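Local coordinates for protein apical membrane antigen AMA1 (Toxoplasma gondii ME49, PDB 4YIV) that helps the parasite invade host cells as part of the ring-like moving junction formed between its apical tip and the host plasma membrane, at residues Asn78-Asp83 and His169-Ser174. Numbering follows the deposited sequence.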
ATOM      1  N   ASN A  78       5.594  17.004 -14.303  1.00 28.81           N
ATOM      2  CA  ASN A  78       5.338  16.600 -12.919  1.00 28.28           C
ATOM      3  C   ASN A  78       4.474  15.341 -12.815  1.00 24.05           C
ATOM      4  O   ASN A  78       3.495  15.284 -12.070  1.00 26.62           O
ATOM      5  CB  ASN A  78       4.712  17.760 -12.152  1.00 30.24           C
ATOM      6  CG  ASN A  78       5.771  18.736 -11.664  1.00 31.50           C
ATOM      7  OD1 ASN A  78       6.625  18.379 -10.855  1.00 31.52           O
ATOM      8  ND2 ASN A  78       5.767  19.946 -12.207  1.00 32.97           N
ATOM      9  N   ASN A  79       4.856  14.349 -13.606  1.00 24.77           N
ATOM     10  CA  ASN A  79       4.182  13.058 -13.620  1.00 25.08           C
ATOM     11  C   ASN A  79       5.160  11.886 -13.636  1.00 21.26           C
ATOM     12  O   ASN A  79       5.908  11.668 -14.593  1.00 25.26           O
ATOM     13  CB  ASN A  79       3.260  13.024 -14.842  1.00 29.04           C
ATOM     14  CG  ASN A  79       2.497  11.716 -15.003  1.00 32.95           C
ATOM     15  OD1 ASN A  79       2.533  10.817 -14.159  1.00 28.16           O
ATOM     16  ND2 ASN A  79       1.782  11.617 -16.114  1.00 37.76           N
ATOM     17  N   PHE A  80       5.130  11.092 -12.572  1.00 23.16           N
ATOM     18  CA  PHE A  80       6.164  10.080 -12.383  1.00 23.84           C
ATOM     19  C   PHE A  80       5.986   8.923 -13.321  1.00 20.08           C
ATOM     20  O   PHE A  80       6.890   8.114 -13.475  1.00 25.99           O
ATOM     21  CB  PHE A  80       6.183   9.612 -10.924  1.00 21.92           C
ATOM     22  CG  PHE A  80       5.109   8.601 -10.544  1.00 23.32           C
ATOM     23  CD1 PHE A  80       3.748   8.896 -10.600  1.00 23.86           C
ATOM     24  CD2 PHE A  80       5.497   7.382 -10.011  1.00 21.67           C
ATOM     25  CE1 PHE A  80       2.808   7.960 -10.199  1.00 22.75           C
ATOM     26  CE2 PHE A  80       4.576   6.453  -9.603  1.00 23.09           C
ATOM     27  CZ  PHE A  80       3.221   6.740  -9.689  1.00 22.78           C
ATOM     28  N   LEU A  81       4.826   8.846 -13.967  1.00 21.28           N
ATOM     29  CA  LEU A  81       4.597   7.795 -14.947  1.00 25.08           C
ATOM     30  C   LEU A  81       5.155   8.143 -16.349  1.00 24.06           C
ATOM     31  O   LEU A  81       5.198   7.291 -17.236  1.00 25.45           O
ATOM     32  CB  LEU A  81       3.110   7.467 -15.002  1.00 27.40           C
ATOM     33  CG  LEU A  81       2.533   6.849 -13.714  1.00 25.43           C
ATOM     34  CD1 LEU A  81       1.053   6.472 -13.920  1.00 26.75           C
ATOM     35  CD2 LEU A  81       3.368   5.628 -13.206  1.00 24.77           C
ATOM     36  N   GLU A  82       5.612   9.374 -16.546  1.00 25.28           N
ATOM     37  CA  GLU A  82       6.333   9.708 -17.773  1.00 26.39           C
ATOM     38  C   GLU A  82       7.647   8.923 -17.838  1.00 27.29           C
ATOM     39  O   GLU A  82       8.236   8.592 -16.799  1.00 23.57           O
ATOM     40  CB  GLU A  82       6.620  11.227 -17.846  0.50 20.68           C
ATOM     41  CG  GLU A  82       5.384  12.100 -17.886  0.50 28.14           C
ATOM     42  CD  GLU A  82       4.887  12.400 -19.288  0.50 34.94           C
ATOM     43  OE1 GLU A  82       3.653  12.490 -19.464  0.50 33.51           O
ATOM     44  OE2 GLU A  82       5.719  12.570 -20.209  0.50 39.59           O
ATOM     45  N   ASP A  83       8.107   8.626 -19.057  1.00 23.86           N
ATOM     46  CA  ASP A  83       9.420   8.039 -19.289  1.00 24.93           C
ATOM     47  C   ASP A  83      10.569   8.758 -18.574  1.00 27.97           C
ATOM     48  O   ASP A  83      10.578  10.003 -18.503  1.00 27.25           O
ATOM     49  CB  ASP A  83       9.739   8.059 -20.796  1.00 30.91           C
ATOM     50  CG  ASP A  83       9.137   6.884 -21.560  1.00 40.92           C
ATOM     51  OD1 ASP A  83       8.509   5.998 -20.952  1.00 36.47           O
ATOM     52  OD2 ASP A  83       9.315   6.841 -22.793  1.00 37.84           O
ATOM     53  N   HIS A 169       3.027  -0.327 -15.573  1.00 23.60           N
ATOM     54  CA  HIS A 169       4.271   0.448 -15.583  1.00 20.79           C
ATOM     55  C   HIS A 169       5.347  -0.205 -14.772  1.00 21.10           C
ATOM     56  O   HIS A 169       5.128  -0.487 -13.608  1.00 24.13           O
ATOM     57  CB  HIS A 169       4.054   1.846 -14.983  1.00 24.01           C
ATOM     58  CG  HIS A 169       3.123   2.703 -15.782  1.00 24.30           C
ATOM     59  ND1 HIS A 169       3.569   3.543 -16.780  1.00 24.89           N
ATOM     60  CD2 HIS A 169       1.780   2.849 -15.733  1.00 25.45           C
ATOM     61  CE1 HIS A 169       2.535   4.159 -17.322  1.00 25.91           C
ATOM     62  NE2 HIS A 169       1.441   3.753 -16.710  1.00 28.76           N
ATOM     63  N   ILE A 170       6.518  -0.338 -15.378  1.00 20.80           N
ATOM     64  CA  ILE A 170       7.736  -0.754 -14.707  1.00 23.51           C
ATOM     65  C   ILE A 170       8.527   0.510 -14.455  1.00 22.90           C
ATOM     66  O   ILE A 170       8.805   1.239 -15.394  1.00 24.94           O
ATOM     67  CB  ILE A 170       8.581  -1.724 -15.561  1.00 26.53           C
ATOM     68  CG1 ILE A 170       7.798  -2.984 -15.915  1.00 27.56           C
ATOM     69  CG2 ILE A 170       9.876  -2.085 -14.811  1.00 27.04           C
ATOM     70  CD1 ILE A 170       7.233  -3.699 -14.759  1.00 25.27           C
ATOM     71  N   LEU A 171       8.872   0.774 -13.199  1.00 21.16           N
ATOM     72  CA  LEU A 171       9.581   2.003 -12.858  1.00 20.60           C
ATOM     73  C   LEU A 171      11.084   1.790 -12.765  1.00 23.67           C
ATOM     74  O   LEU A 171      11.583   1.177 -11.831  1.00 23.97           O
ATOM     75  CB  LEU A 171       9.076   2.561 -11.525  1.00 21.41           C
ATOM     76  CG  LEU A 171       7.582   2.854 -11.425  1.00 20.89           C
ATOM     77  CD1 LEU A 171       7.307   3.571 -10.127  1.00 26.35           C
ATOM     78  CD2 LEU A 171       7.050   3.667 -12.630  1.00 25.01           C
ATOM     79  N   TYR A 172      11.795   2.309 -13.743  1.00 24.38           N
ATOM     80  CA  TYR A 172      13.247   2.317 -13.728  1.00 22.96           C
ATOM     81  C   TYR A 172      13.809   3.084 -12.520  1.00 25.17           C
ATOM     82  O   TYR A 172      14.850   2.720 -11.988  1.00 26.26           O
ATOM     83  CB  TYR A 172      13.749   2.918 -15.016  1.00 26.31           C
ATOM     84  CG  TYR A 172      15.260   2.939 -15.133  1.00 29.28           C
ATOM     85  CD1 TYR A 172      15.965   1.790 -15.468  1.00 34.24           C
ATOM     86  CD2 TYR A 172      15.974   4.097 -14.884  1.00 32.83           C
ATOM     87  CE1 TYR A 172      17.325   1.799 -15.577  1.00 37.87           C
ATOM     88  CE2 TYR A 172      17.353   4.122 -14.990  1.00 36.10           C
ATOM     89  CZ  TYR A 172      18.021   2.962 -15.340  1.00 41.83           C
ATOM     90  OH  TYR A 172      19.389   2.953 -15.444  1.00 48.13           O
ATOM     91  N   VAL A 173      13.114   4.137 -12.091  1.00 23.02           N
ATOM     92  CA  VAL A 173      13.476   4.851 -10.865  1.00 23.68           C
ATOM     93  C   VAL A 173      12.725   4.213  -9.707  1.00 23.04           C
ATOM     94  O   VAL A 173      11.512   4.293  -9.647  1.00 21.85           O
ATOM     95  CB  VAL A 173      13.151   6.351 -10.956  1.00 24.35           C
ATOM     96  CG1 VAL A 173      13.498   7.074  -9.665  1.00 24.18           C
ATOM     97  CG2 VAL A 173      13.908   6.988 -12.082  1.00 26.24           C
ATOM     98  N   SER A 174      13.451   3.554  -8.807  1.00 20.51           N
ATOM     99  CA  SER A 174      12.838   2.859  -7.694  1.00 20.19           C
ATOM    100  C   SER A 174      12.897   3.729  -6.458  1.00 20.71           C
ATOM    101  O   SER A 174      12.397   3.363  -5.411  1.00 19.99           O
ATOM    102  CB  SER A 174      13.546   1.538  -7.444  1.00 23.39           C
ATOM    103  OG  SER A 174      14.921   1.834  -7.302  1.00 25.90           O
TER
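Leu81, on the type I beta turn from Asn79 to Glu82, and His169, in the closing part of strand 167-170, bring the two backbones nearest to each other, with 7.4 Å between their CA atoms and no hydrogen bond across the gap. The contact is made by apolar side chains and the imidazole. Leu81 lays its CD2 methyl over one face of the His169 imidazole, a CH-pi contact 4.0 Å from the ring centroid and 15° off the ring normal. Its other methyl, CD1, lies 3.9 Å from NE2 of His169, so that the forked end of the leucine spans much of the ring. The imidazole is held in turn by Asn102, whose OD1 is hydrogen-bonded to His169 ND1.

The CD2 methyl of Leu81 is sandwiched between two rings, with the Phe80 ring on the side away from the imidazole, and reaches CD2 of Leu171 at 4.2 Å. With CG set between the backbone N and the carbonyl carbon (chi1 79°), the Phe80 ring reaches the second segment through CE2, 4.0 Å from Leu171 CD1, the methyl meeting the ring obliquely. Within the turn, Asn79 OD1 accepts from Leu81 N at 3.0 Å, an Asx turn in which the donor sits above the carbonyl plane. The backbone bond from Glu82 N to Asn79 O closes the beta turn.

In the fold, this buried cluster joins the loop between strand 65-68 and helix 87-93 to the end of strand 167-170, an inner strand of a five-stranded antiparallel sheet, and to the first residue after it, within the AMA1 ectodomain. Val160 of the adjacent strand 159-162 touches Phe80, Leu81 and Leu171 alike. Farther across the sheet, strand 210-213 supplies Leu210 against Leu81 and Tyr212 against Leu171.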